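Local coordinates for protein pseudoperoxidase (PDB 5VIA) that binds heme b within a peroxidase-family fold, its iron held by protein ligands on both axial sides, at residues T55-R64 with E211-L219; V153-E163 with T177-Y188. One frame throughout, in Å; residues are numbered along the deposited sequence.

Contact 1: T55-R64 with E211-L219. With HEM (protoporphyrin IX containing Fe), chain B.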
loop_
_atom_site.group_PDB
_atom_site.type_symbol
_atom_site.label_atom_id
_atom_site.label_comp_id
_atom_site.label_asym_id
_atom_site.label_seq_id
_atom_site.Cartn_x
_atom_site.Cartn_y
_atom_site.Cartn_z
ATOM N N THR A 55 7.076 13.266 0.183
ATOM C CA THR A 55 6.433 13.486 1.480
ATOM C C THR A 55 5.140 12.669 1.637
ATOM O O THR A 55 4.371 12.506 0.674
ATOM C CB THR A 55 6.144 15.000 1.690
ATOM O OG1 THR A 55 5.435 15.200 2.915
ATOM C CG2 THR A 55 5.301 15.554 0.535
ATOM N N VAL A 56 4.893 12.155 2.845
ATOM C CA VAL A 56 3.637 11.444 3.117
ATOM C C VAL A 56 2.425 12.368 3.107
ATOM O O VAL A 56 1.277 11.900 3.114
ATOM C CB VAL A 56 3.676 10.632 4.448
ATOM C CG1 VAL A 56 4.787 9.591 4.405
ATOM C CG2 VAL A 56 3.842 11.559 5.659
ATOM N N ASP A 57 2.665 13.678 3.085
ATOM C CA ASP A 57 1.579 14.617 2.846
ATOM C C ASP A 57 0.901 14.291 1.509
ATOM O O ASP A 57 -0.290 14.565 1.326
ATOM C CB ASP A 57 2.089 16.058 2.857
ATOM C CG ASP A 57 2.123 16.651 4.257
ATOM O OD1 ASP A 57 1.434 16.095 5.145
ATOM O OD2 ASP A 57 2.821 17.673 4.466
ATOM N N GLU A 58 1.651 13.687 0.591
ATOM C CA GLU A 58 1.087 13.257 -0.699
ATOM C C GLU A 58 0.601 11.805 -0.669
ATOM O O GLU A 58 -0.575 11.538 -0.897
ATOM C CB GLU A 58 2.097 13.454 -1.834
ATOM C CG GLU A 58 1.525 13.156 -3.232
ATOM C CD GLU A 58 2.531 13.441 -4.337
ATOM O OE1 GLU A 58 3.485 12.646 -4.480
ATOM O OE2 GLU A 58 2.379 14.460 -5.050
ATOM N N SER A 59 1.516 10.873 -0.397
ATOM C CA SER A 59 1.177 9.467 -0.225
ATOM C C SER A 59 2.363 8.766 0.386
ATOM O O SER A 59 3.415 9.383 0.575
ATOM C CB SER A 59 0.858 8.808 -1.573
ATOM O OG SER A 59 2.056 8.522 -2.267
ATOM N N CYS A 60 2.221 7.480 0.688
ATOM C CA CYS A 60 3.343 6.734 1.244
ATOM C C CYS A 60 4.235 6.119 0.164
ATOM O O CYS A 60 5.050 5.239 0.454
ATOM C CB CYS A 60 2.862 5.651 2.210
ATOM S SG CYS A 60 1.851 4.394 1.406
ATOM N N ALA A 61 4.116 6.611 -1.071
ATOM C CA ALA A 61 4.993 6.162 -2.145
ATOM C C ALA A 61 6.389 6.752 -2.015
ATOM O O ALA A 61 7.009 7.124 -3.016
ATOM C CB ALA A 61 4.384 6.526 -3.526
ATOM N N VAL A 62 6.892 6.859 -0.789
ATOM C CA VAL A 62 8.247 7.345 -0.593
ATOM C C VAL A 62 9.194 6.155 -0.619
ATOM O O VAL A 62 8.781 5.024 -0.379
ATOM C CB VAL A 62 8.410 8.173 0.720
ATOM C CG1 VAL A 62 7.459 9.373 0.733
ATOM C CG2 VAL A 62 8.206 7.308 1.956
ATOM N N VAL A 63 10.459 6.406 -0.915
ATOM C CA VAL A 63 11.428 5.333 -1.058
ATOM C C VAL A 63 12.007 4.947 0.303
ATOM O O VAL A 63 12.723 3.942 0.433
ATOM C CB VAL A 63 12.561 5.753 -2.001
ATOM C CG1 VAL A 63 13.480 6.753 -1.324
ATOM C CG2 VAL A 63 13.346 4.553 -2.446
ATOM N N ARG A 64 11.682 5.743 1.318
ATOM C CA ARG A 64 12.273 5.568 2.644
ATOM C C ARG A 64 11.626 4.419 3.416
ATOM O O ARG A 64 10.476 4.062 3.175
ATOM C CB ARG A 64 12.184 6.871 3.448
ATOM C CG ARG A 64 12.841 8.089 2.771
ATOM C CD ARG A 64 12.831 9.344 3.673
ATOM N NE ARG A 64 11.467 9.725 4.063
ATOM C CZ ARG A 64 10.713 10.613 3.413
ATOM N NH1 ARG A 64 11.180 11.237 2.338
ATOM N NH2 ARG A 64 9.487 10.891 3.841
ATOM N N GLU A 211 15.691 11.818 8.616
ATOM C CA GLU A 211 15.576 11.354 7.231
ATOM C C GLU A 211 14.390 11.999 6.518
ATOM O O GLU A 211 14.294 11.964 5.284
ATOM C CB GLU A 211 15.408 9.833 7.172
ATOM C CG GLU A 211 16.672 9.014 7.384
ATOM C CD GLU A 211 16.499 7.588 6.880
ATOM O OE1 GLU A 211 15.806 7.399 5.845
ATOM O OE2 GLU A 211 17.052 6.662 7.513
ATOM N N VAL A 212 13.473 12.566 7.296
ATOM C CA VAL A 212 12.313 13.247 6.736
ATOM C C VAL A 212 12.666 14.728 6.629
ATOM O O VAL A 212 12.640 15.464 7.617
ATOM C CB VAL A 212 11.053 12.997 7.588
ATOM C CG1 VAL A 212 9.820 13.624 6.948
ATOM C CG2 VAL A 212 10.844 11.501 7.764
ATOM N N ALA A 213 13.028 15.142 5.417
ATOM C CA ALA A 213 13.611 16.459 5.177
ATOM C C ALA A 213 12.630 17.560 5.530
ATOM O O ALA A 213 12.998 18.573 6.127
ATOM C CB ALA A 213 14.032 16.575 3.713
ATOM N N THR A 214 11.383 17.358 5.127
ATOM C CA THR A 214 10.314 18.289 5.431
ATOM C C THR A 214 9.190 17.515 6.121
ATOM O O THR A 214 8.592 16.611 5.540
ATOM C CB THR A 214 9.821 19.026 4.152
ATOM O OG1 THR A 214 8.611 19.742 4.434
ATOM C CG2 THR A 214 9.581 18.044 3.007
ATOM N N LEU A 215 8.931 17.843 7.381
ATOM C CA LEU A 215 7.940 17.100 8.159
ATOM C C LEU A 215 6.531 17.362 7.640
ATOM O O LEU A 215 6.219 18.476 7.216
ATOM C CB LEU A 215 8.060 17.454 9.642
ATOM C CG LEU A 215 9.391 16.998 10.233
ATOM C CD1 LEU A 215 9.573 17.512 11.629
ATOM C CD2 LEU A 215 9.463 15.485 10.223
ATOM N N PRO A 216 5.672 16.337 7.668
ATOM C CA PRO A 216 4.334 16.500 7.094
ATOM C C PRO A 216 3.478 17.474 7.901
ATOM O O PRO A 216 3.621 17.576 9.136
ATOM C CB PRO A 216 3.755 15.076 7.119
ATOM C CG PRO A 216 4.559 14.324 8.093
ATOM C CD PRO A 216 5.918 14.964 8.144
ATOM N N GLN A 217 2.607 18.196 7.202
ATOM C CA GLN A 217 1.821 19.258 7.812
ATOM C C GLN A 217 0.329 18.969 7.764
ATOM O O GLN A 217 -0.465 19.708 8.342
ATOM C CB GLN A 217 2.099 20.581 7.094
ATOM C CG GLN A 217 3.573 20.957 6.977
ATOM C CD GLN A 217 3.776 22.307 6.301
ATOM O OE1 GLN A 217 2.862 22.842 5.667
ATOM N NE2 GLN A 217 4.976 22.864 6.433
ATOM N N THR A 218 -0.051 17.898 7.074
ATOM C CA THR A 218 -1.458 17.609 6.845
ATOM C C THR A 218 -1.916 16.390 7.632
ATOM O O THR A 218 -3.029 15.896 7.432
ATOM C CB THR A 218 -1.744 17.339 5.347
ATOM O OG1 THR A 218 -1.320 16.014 5.030
ATOM C CG2 THR A 218 -0.991 18.334 4.470
ATOM N N LEU A 219 -1.068 15.880 8.514
ATOM C CA LEU A 219 -1.487 14.727 9.300
ATOM C C LEU A 219 -2.496 15.149 10.355
ATOM O O LEU A 219 -2.395 16.238 10.929
ATOM C CB LEU A 219 -0.302 14.007 9.933
ATOM C CG LEU A 219 0.747 13.398 8.999
ATOM C CD1 LEU A 219 1.795 12.648 9.813
ATOM C CD2 LEU A 219 0.132 12.482 7.947
HETATM C CHA HEM B . 1.450 3.515 5.410
HETATM C CHB HEM B . -0.449 7.645 3.651
HETATM C CHC HEM B . -1.819 5.149 -0.282
HETATM C CHD HEM B . -0.581 0.928 1.821
HETATM C C1A HEM B . 1.120 4.834 5.220
HETATM C C2A HEM B . 1.576 5.919 6.060
HETATM C C3A HEM B . 1.070 7.053 5.587
HETATM C C4A HEM B . 0.254 6.735 4.418
HETATM C CMA HEM B . 1.292 8.461 6.169
HETATM C CAA HEM B . 2.534 5.771 7.263
HETATM C CBA HEM B . 3.915 5.576 6.610
HETATM C CGA HEM B . 5.029 5.397 7.618
HETATM O O1A HEM B . 5.268 6.336 8.417
HETATM O O2A HEM B . 5.701 4.329 7.597
HETATM C C1B HEM B . -0.976 7.358 2.407
HETATM C C2B HEM B . -1.632 8.276 1.505
HETATM C C3B HEM B . -1.999 7.609 0.400
HETATM C C4B HEM B . -1.622 6.209 0.585
HETATM C CMB HEM B . -1.826 9.776 1.773
HETATM C CAB HEM B . -2.729 8.271 -0.796
HETATM C CBB HEM B . -2.622 7.802 -2.044
HETATM C C1C HEM B . -1.620 3.797 -0.067
HETATM C C2C HEM B . -1.963 2.702 -0.985
HETATM C C3C HEM B . -1.609 1.532 -0.387
HETATM C C4C HEM B . -1.042 1.858 0.914
HETATM C CMC HEM B . -2.600 2.917 -2.387
HETATM C CAC HEM B . -1.687 0.058 -0.844
HETATM C CBC HEM B . -2.037 -0.311 -2.085
HETATM C C1D HEM B . 0.067 1.218 2.996
HETATM C C2D HEM B . 0.569 0.238 3.937
HETATM C C3D HEM B . 1.202 1.046 5.063
HETATM C C4D HEM B . 1.018 2.432 4.685
HETATM C CMD HEM B . 0.484 -1.300 3.828
HETATM C CAD HEM B . 1.915 0.489 6.323
HETATM C CBD HEM B . 3.375 0.292 5.896
HETATM C CGD HEM B . 4.227 -0.214 7.035
HETATM O O1D HEM B . 5.486 -0.230 6.889
HETATM O O2D HEM B . 3.644 -0.592 8.082
HETATM N NA HEM B . 0.304 5.365 4.226
HETATM N NB HEM B . -0.995 6.109 1.825
HETATM N NC HEM B . -1.061 3.236 1.086
HETATM N ND HEM B . 0.335 2.499 3.474
HETATM FE FE HEM B . -0.300 4.338 2.645
#
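Asp-57 meets Thr-218 and Gln-217 with its carboxylate, and Thr-218 with its CB as well. Its first torsion (chi1 -86°) sets CG anti to the carbonyl carbon, which carries the carboxylate from a sidelong start toward residues 217-218. CB approaches Thr-218 OG1 at 4.0 Å, and CG then lies against the methyl CG2 of Thr-218 at 3.5 Å. At the tip the two oxygens divide the work. OD1 accepts both from the hydroxyl of Thr-218 (OG1 to OD1 2.8 Å) and from the backbone N of the same residue (N to OD1 3.0 Å). Both donors come from one face of the carboxylate, the hydroxyl standing 50° out of its plane. OD2 instead turns its syn lone pair to Gln-217 N, 2.8 Å away in a nearly straight bond (163°). Three bonds from two consecutive residues thus fix the rotation of the carboxylate just ahead of strand 219-224.

The turn that presents Asp-57 is an ST turn, because Thr-55 OG1 accepts from the Asp-57 backbone N; a second ST turn, between Ser-59 OG and Ala-61 N, encloses Cys-60, the axial heme ligand whose SG lies 2.5 Å from the iron. This is the heme-binding loop that follows helix 33-49, and Arg-39 of that helix bonds to the carbonyl of Cys-60.

Val-56 lies between Pro-216 and the heme edge, with CG2 on the proline ring (CG2 to CG 3.8 Å) and CB on the heme methyl CMA. Farther along, Arg-64 CD rests on Glu-211 O at 3.4 Å, its side chain crossing that of Val-212 at about a right angle. The guanidinium nitrogens bond to the carbonyls of Glu-54, Asn-167 and Val-168.

Contact 2: V153-E163 with T177-Y188; sequences VALLACHSVGE and TGRRYTLNNRYY. With HEM (protoporphyrin IX containing Fe), chain B.
Tyr-187 lies with one ring face against the carbonyl of Leu-156, whose O stands 3.6 Å above the ring plane and over its centre. With CG anti to the backbone N (chi1 168°), the ring runs alongside His-159, pointing the same way, and CD1 comes within 3.6 Å of His-159 CB. The two ring planes are 70° apart, an oblique pairing. Tyr-188 reaches helix 149-155 differently: its OH donates to Val-153 O at 2.7 Å, and Leu-156 N meets that oxygen from the opposite face. Ala-157 CB packs against the ring and hydroxyl of Tyr-188. Ser-160 OG is turned back on its own segment, bonding to Ala-157 O at 2.6 Å, and takes a weak bond from Asn-184 N. Beside it Val-161 CG1 touches Leu-183 CB at 3.7 Å, completing the close-packed, buried half.

Between the buried backbone of 159-160 and loop 177-182, waters fill polar positions: water 1 bridges His-159 O, Thr-177 OG1 and Arg-179 O, and water 2 joins Ser-160 O to Thr-182 N. Gly-162 N bonds to Arg-180 O. The solvent side, by contrast, is polar and partly exposed: Glu-163 OE2 forms a salt bridge with Arg-180 NH1 (2.9 Å), their planes inclined at 64°, and a third water links Tyr-181 OH with Glu-163 OE2, weakly at the latter.

The same segment carries the heme: Glu-163 N donates to propionate oxygen O2D, and His-159 NE2 binds the iron at 2.3 Å. Glu-243 is hydrogen-bonded to both His-159 ND1 and Tyr-187 OH, much as a carboxylate holds the axial histidine in related peroxidases. Such a His-carboxylate pair marks the proximal heme site of the peroxidase fold.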
loop_
_atom_site.group_PDB
_atom_site.type_symbol
_atom_site.label_atom_id
_atom_site.label_comp_id
_atom_site.label_asym_id
_atom_site.label_seq_id
_atom_site.Cartn_x
_atom_site.Cartn_y
_atom_site.Cartn_z
ATOM N N VAL A 153 -11.022 3.438 -3.683
ATOM C CA VAL A 153 -11.450 3.464 -2.282
ATOM C C VAL A 153 -11.161 2.129 -1.610
ATOM O O VAL A 153 -10.734 2.080 -0.446
ATOM C CB VAL A 153 -12.943 3.814 -2.185
ATOM C CG1 VAL A 153 -13.470 3.641 -0.759
ATOM C CG2 VAL A 153 -13.179 5.234 -2.697
ATOM N N ALA A 154 -11.359 1.046 -2.354
ATOM C CA ALA A 154 -11.108 -0.296 -1.837
ATOM C C ALA A 154 -9.644 -0.500 -1.464
ATOM O O ALA A 154 -9.314 -1.241 -0.520
ATOM C CB ALA A 154 -11.551 -1.345 -2.862
ATOM N N LEU A 155 -8.756 0.151 -2.209
ATOM C CA LEU A 155 -7.325 -0.051 -2.023
ATOM C C LEU A 155 -6.862 0.556 -0.709
ATOM O O LEU A 155 -5.881 0.103 -0.119
ATOM C CB LEU A 155 -6.581 0.590 -3.194
ATOM C CG LEU A 155 -5.250 0.045 -3.703
ATOM C CD1 LEU A 155 -5.142 -1.503 -3.675
ATOM C CD2 LEU A 155 -5.074 0.580 -5.123
ATOM N N LEU A 156 -7.568 1.584 -0.246
ATOM C CA LEU A 156 -7.120 2.294 0.960
ATOM C C LEU A 156 -7.291 1.496 2.253
ATOM O O LEU A 156 -6.741 1.877 3.296
ATOM C CB LEU A 156 -7.740 3.694 1.040
ATOM C CG LEU A 156 -7.117 4.695 0.050
ATOM C CD1 LEU A 156 -7.865 5.995 0.055
ATOM C CD2 LEU A 156 -5.649 4.961 0.381
ATOM N N ALA A 157 -8.009 0.373 2.197
ATOM C CA ALA A 157 -8.109 -0.500 3.370
ATOM C C ALA A 157 -6.781 -1.148 3.731
ATOM O O ALA A 157 -6.684 -1.800 4.782
ATOM C CB ALA A 157 -9.154 -1.557 3.171
ATOM N N CYS A 158 -5.761 -0.992 2.880
ATOM C CA CYS A 158 -4.412 -1.391 3.290
ATOM C C CYS A 158 -3.968 -0.581 4.500
ATOM O O CYS A 158 -3.061 -0.986 5.211
ATOM C CB CYS A 158 -3.393 -1.226 2.166
ATOM S SG CYS A 158 -3.604 -2.413 0.803
ATOM N N HIS A 159 -4.595 0.569 4.726
ATOM C CA HIS A 159 -4.294 1.371 5.925
ATOM C C HIS A 159 -4.836 0.760 7.215
ATOM O O HIS A 159 -4.614 1.290 8.316
ATOM C CB HIS A 159 -4.827 2.784 5.748
ATOM C CG HIS A 159 -3.970 3.638 4.870
ATOM N ND1 HIS A 159 -4.328 4.912 4.489
ATOM C CD2 HIS A 159 -2.761 3.402 4.310
ATOM C CE1 HIS A 159 -3.376 5.429 3.738
ATOM N NE2 HIS A 159 -2.420 4.532 3.611
ATOM N N SER A 160 -5.547 -0.356 7.094
ATOM C CA SER A 160 -6.023 -1.047 8.284
ATOM C C SER A 160 -4.900 -1.881 8.914
ATOM O O SER A 160 -5.056 -2.382 10.023
ATOM C CB SER A 160 -7.223 -1.923 7.941
ATOM O OG SER A 160 -6.809 -2.979 7.110
ATOM N N VAL A 161 -3.765 -2.004 8.219
ATOM C CA VAL A 161 -2.592 -2.691 8.781
ATOM C C VAL A 161 -1.370 -1.772 8.773
ATOM O O VAL A 161 -1.405 -0.682 8.190
ATOM C CB VAL A 161 -2.236 -3.977 7.998
ATOM C CG1 VAL A 161 -3.353 -5.011 8.104
ATOM C CG2 VAL A 161 -1.939 -3.654 6.542
ATOM N N GLY A 162 -0.291 -2.224 9.403
ATOM C CA GLY A 162 0.958 -1.482 9.412
ATOM C C GLY A 162 1.008 -0.374 10.442
ATOM O O GLY A 162 0.107 -0.239 11.266
ATOM N N GLU A 163 2.071 0.423 10.406
ATOM C CA GLU A 163 2.202 1.536 11.331
ATOM C C GLU A 163 3.099 2.629 10.769
ATOM O O GLU A 163 3.661 2.497 9.678
ATOM C CB GLU A 163 2.756 1.048 12.674
ATOM C CG GLU A 163 3.985 0.188 12.549
ATOM C CD GLU A 163 4.382 -0.443 13.865
ATOM O OE1 GLU A 163 4.793 0.278 14.792
ATOM O OE2 GLU A 163 4.270 -1.674 13.990
ATOM N N THR A 177 -5.554 3.137 12.259
ATOM C CA THR A 177 -6.835 2.721 12.840
ATOM C C THR A 177 -6.733 2.106 14.231
ATOM O O THR A 177 -7.741 1.671 14.793
ATOM C CB THR A 177 -7.568 1.705 11.932
ATOM O OG1 THR A 177 -6.897 0.437 11.989
ATOM C CG2 THR A 177 -7.610 2.196 10.503
ATOM N N GLY A 178 -5.529 2.058 14.792
ATOM C CA GLY A 178 -5.377 1.537 16.140
ATOM C C GLY A 178 -5.003 0.066 16.166
ATOM O O GLY A 178 -4.757 -0.505 17.239
ATOM N N ARG A 179 -4.960 -0.548 14.984
ATOM C CA ARG A 179 -4.581 -1.953 14.858
ATOM C C ARG A 179 -3.620 -2.143 13.697
ATOM O O ARG A 179 -3.503 -1.279 12.814
ATOM C CB ARG A 179 -5.811 -2.853 14.683
ATOM C CG ARG A 179 -6.744 -2.840 15.870
ATOM C CD ARG A 179 -7.735 -3.987 15.818
ATOM N NE ARG A 179 -8.709 -3.892 16.905
ATOM C CZ ARG A 179 -9.922 -4.440 16.875
ATOM N NH1 ARG A 179 -10.317 -5.130 15.809
ATOM N NH2 ARG A 179 -10.745 -4.293 17.905
ATOM N N ARG A 180 -2.935 -3.281 13.695
ATOM C CA ARG A 180 -1.815 -3.482 12.782
ATOM C C ARG A 180 -1.857 -4.765 11.957
ATOM O O ARG A 180 -1.209 -4.846 10.924
ATOM C CB ARG A 180 -0.509 -3.483 13.586
ATOM C CG ARG A 180 -0.228 -2.183 14.287
ATOM C CD ARG A 180 1.112 -2.212 14.964
ATOM N NE ARG A 180 1.096 -3.060 16.142
ATOM C CZ ARG A 180 2.182 -3.339 16.852
ATOM N NH1 ARG A 180 3.356 -2.839 16.476
ATOM N NH2 ARG A 180 2.101 -4.118 17.918
ATOM N N TYR A 181 -2.581 -5.777 12.420
ATOM C CA TYR A 181 -2.361 -7.119 11.879
ATOM C C TYR A 181 -3.510 -7.793 11.123
ATOM O O TYR A 181 -3.356 -8.938 10.713
ATOM C CB TYR A 181 -1.817 -8.050 12.968
ATOM C CG TYR A 181 -0.493 -7.585 13.542
ATOM C CD1 TYR A 181 0.632 -7.454 12.729
ATOM C CD2 TYR A 181 -0.370 -7.279 14.890
ATOM C CE1 TYR A 181 1.853 -7.035 13.253
ATOM C CE2 TYR A 181 0.836 -6.867 15.420
ATOM C CZ TYR A 181 1.942 -6.740 14.595
ATOM O OH TYR A 181 3.144 -6.318 15.130
ATOM N N THR A 182 -4.629 -7.096 10.907
ATOM C CA THR A 182 -5.733 -7.665 10.107
ATOM C C THR A 182 -6.144 -6.719 8.982
ATOM O O THR A 182 -6.614 -5.599 9.242
ATOM C CB THR A 182 -6.955 -8.006 10.981
ATOM O OG1 THR A 182 -6.546 -8.867 12.053
ATOM C CG2 THR A 182 -8.007 -8.725 10.182
ATOM N N LEU A 183 -5.969 -7.155 7.735
ATOM C CA LEU A 183 -6.329 -6.303 6.604
ATOM C C LEU A 183 -7.783 -6.572 6.230
ATOM O O LEU A 183 -8.088 -7.513 5.494
ATOM C CB LEU A 183 -5.398 -6.528 5.407
ATOM C CG LEU A 183 -5.228 -5.383 4.394
ATOM C CD1 LEU A 183 -4.175 -5.719 3.337
ATOM C CD2 LEU A 183 -6.543 -5.011 3.713
ATOM N N ASN A 184 -8.672 -5.745 6.758
ATOM C CA ASN A 184 -10.092 -5.839 6.429
ATOM C C ASN A 184 -10.721 -4.457 6.292
ATOM O O ASN A 184 -10.013 -3.461 6.176
ATOM C CB ASN A 184 -10.839 -6.692 7.457
ATOM C CG ASN A 184 -10.803 -6.096 8.850
ATOM O OD1 ASN A 184 -10.458 -4.924 9.036
ATOM N ND2 ASN A 184 -11.154 -6.906 9.844
ATOM N N ASN A 185 -12.049 -4.404 6.321
ATOM C CA ASN A 185 -12.765 -3.151 6.081
ATOM C C ASN A 185 -12.925 -2.283 7.329
ATOM O O ASN A 185 -13.748 -1.369 7.354
ATOM C CB ASN A 185 -14.142 -3.442 5.482
ATOM C CG ASN A 185 -15.025 -4.234 6.416
ATOM O OD1 ASN A 185 -14.534 -4.972 7.267
ATOM N ND2 ASN A 185 -16.342 -4.081 6.272
ATOM N N ARG A 186 -12.144 -2.563 8.368
ATOM C CA ARG A 186 -12.260 -1.789 9.600
ATOM C C ARG A 186 -11.857 -0.331 9.364
ATOM O O ARG A 186 -12.362 0.570 10.018
ATOM C CB ARG A 186 -11.409 -2.416 10.713
ATOM C CG ARG A 186 -11.811 -1.942 12.105
ATOM C CD ARG A 186 -11.154 -2.760 13.227
ATOM N NE ARG A 186 -11.186 -1.996 14.475
ATOM C CZ ARG A 186 -10.297 -1.055 14.781
ATOM N NH1 ARG A 186 -9.307 -0.781 13.943
ATOM N NH2 ARG A 186 -10.403 -0.388 15.915
ATOM N N TYR A 187 -10.947 -0.121 8.419
ATOM C CA TYR A 187 -10.520 1.213 8.001
ATOM C C TYR A 187 -11.711 2.156 7.774
ATOM O O TYR A 187 -11.760 3.266 8.319
ATOM C CB TYR A 187 -9.674 1.088 6.723
ATOM C CG TYR A 187 -9.383 2.388 6.008
ATOM C CD1 TYR A 187 -8.373 3.246 6.446
ATOM C CD2 TYR A 187 -10.102 2.751 4.878
ATOM C CE1 TYR A 187 -8.103 4.448 5.775
ATOM C CE2 TYR A 187 -9.840 3.943 4.204
ATOM C CZ TYR A 187 -8.843 4.784 4.656
ATOM O OH TYR A 187 -8.599 5.964 3.982
ATOM N N TYR A 188 -12.680 1.700 6.984
ATOM C CA TYR A 188 -13.859 2.506 6.676
ATOM C C TYR A 188 -14.703 2.781 7.909
ATOM O O TYR A 188 -15.219 3.892 8.091
ATOM C CB TYR A 188 -14.700 1.795 5.610
ATOM C CG TYR A 188 -13.842 1.351 4.460
ATOM C CD1 TYR A 188 -13.320 2.280 3.577
ATOM C CD2 TYR A 188 -13.519 0.012 4.284
ATOM C CE1 TYR A 188 -12.508 1.890 2.536
ATOM C CE2 TYR A 188 -12.713 -0.393 3.237
ATOM C CZ TYR A 188 -12.207 0.554 2.372
ATOM O OH TYR A 188 -11.390 0.174 1.339
HETATM C CHA HEM B . 1.450 3.515 5.410
HETATM C CHB HEM B . -0.449 7.645 3.651
HETATM C CHC HEM B . -1.819 5.149 -0.282
HETATM C CHD HEM B . -0.581 0.928 1.821
HETATM C C1A HEM B . 1.120 4.834 5.220
HETATM C C2A HEM B . 1.576 5.919 6.060
HETATM C C3A HEM B . 1.070 7.053 5.587
HETATM C C4A HEM B . 0.254 6.735 4.418
HETATM C CMA HEM B . 1.292 8.461 6.169
HETATM C CAA HEM B . 2.534 5.771 7.263
HETATM C CBA HEM B . 3.915 5.576 6.610
HETATM C CGA HEM B . 5.029 5.397 7.618
HETATM O O1A HEM B . 5.268 6.336 8.417
HETATM O O2A HEM B . 5.701 4.329 7.597
HETATM C C1B HEM B . -0.976 7.358 2.407
HETATM C C2B HEM B . -1.632 8.276 1.505
HETATM C C3B HEM B . -1.999 7.609 0.400
HETATM C C4B HEM B . -1.622 6.209 0.585
HETATM C CMB HEM B . -1.826 9.776 1.773
HETATM C CAB HEM B . -2.729 8.271 -0.796
HETATM C CBB HEM B . -2.622 7.802 -2.044
HETATM C C1C HEM B . -1.620 3.797 -0.067
HETATM C C2C HEM B . -1.963 2.702 -0.985
HETATM C C3C HEM B . -1.609 1.532 -0.387
HETATM C C4C HEM B . -1.042 1.858 0.914
HETATM C CMC HEM B . -2.600 2.917 -2.387
HETATM C CAC HEM B . -1.687 0.058 -0.844
HETATM C CBC HEM B . -2.037 -0.311 -2.085
HETATM C C1D HEM B . 0.067 1.218 2.996
HETATM C C2D HEM B . 0.569 0.238 3.937
HETATM C C3D HEM B . 1.202 1.046 5.063
HETATM C C4D HEM B . 1.018 2.432 4.685
HETATM C CMD HEM B . 0.484 -1.300 3.828
HETATM C CAD HEM B . 1.915 0.489 6.323
HETATM C CBD HEM B . 3.375 0.292 5.896
HETATM C CGD HEM B . 4.227 -0.214 7.035
HETATM O O1D HEM B . 5.486 -0.230 6.889
HETATM O O2D HEM B . 3.644 -0.592 8.082
HETATM N NA HEM B . 0.304 5.365 4.226
HETATM N NB HEM B . -0.995 6.109 1.825
HETATM N NC HEM B . -1.061 3.236 1.086
HETATM N ND HEM B . 0.335 2.499 3.474
HETATM FE FE HEM B . -0.300 4.338 2.645
HETATM O O HOH W 1 -4.392 0.720 11.039
HETATM O O HOH W 2 -5.656 -4.503 11.628
HETATM O O HOH W 3 4.753 -5.044 13.596
#

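Contacts 1 and 2 approach the heme from its two axial sides: Cys-60 and His-159 bind the same iron. Their centres are 19 Å apart, and their nearest atoms about 5 Å, without touching. Along the chain the order is 55-64, 153-163, 177-188, 211-219, so the chain makes contact 2 between the two halves of contact 1, all within the peroxidase domain sequence. Helix 33-49 is common ground: Phe-42 touches residues of contact 1, Ala-35 and Ile-38 those of contact 2. Outward, contact 1 joins the three-stranded sheet through 219-224 and 235-240, whereas contact 2 packs on helices 250-261 and 263-279. Chain regions distant in sequence thereby enclose one six-coordinate heme.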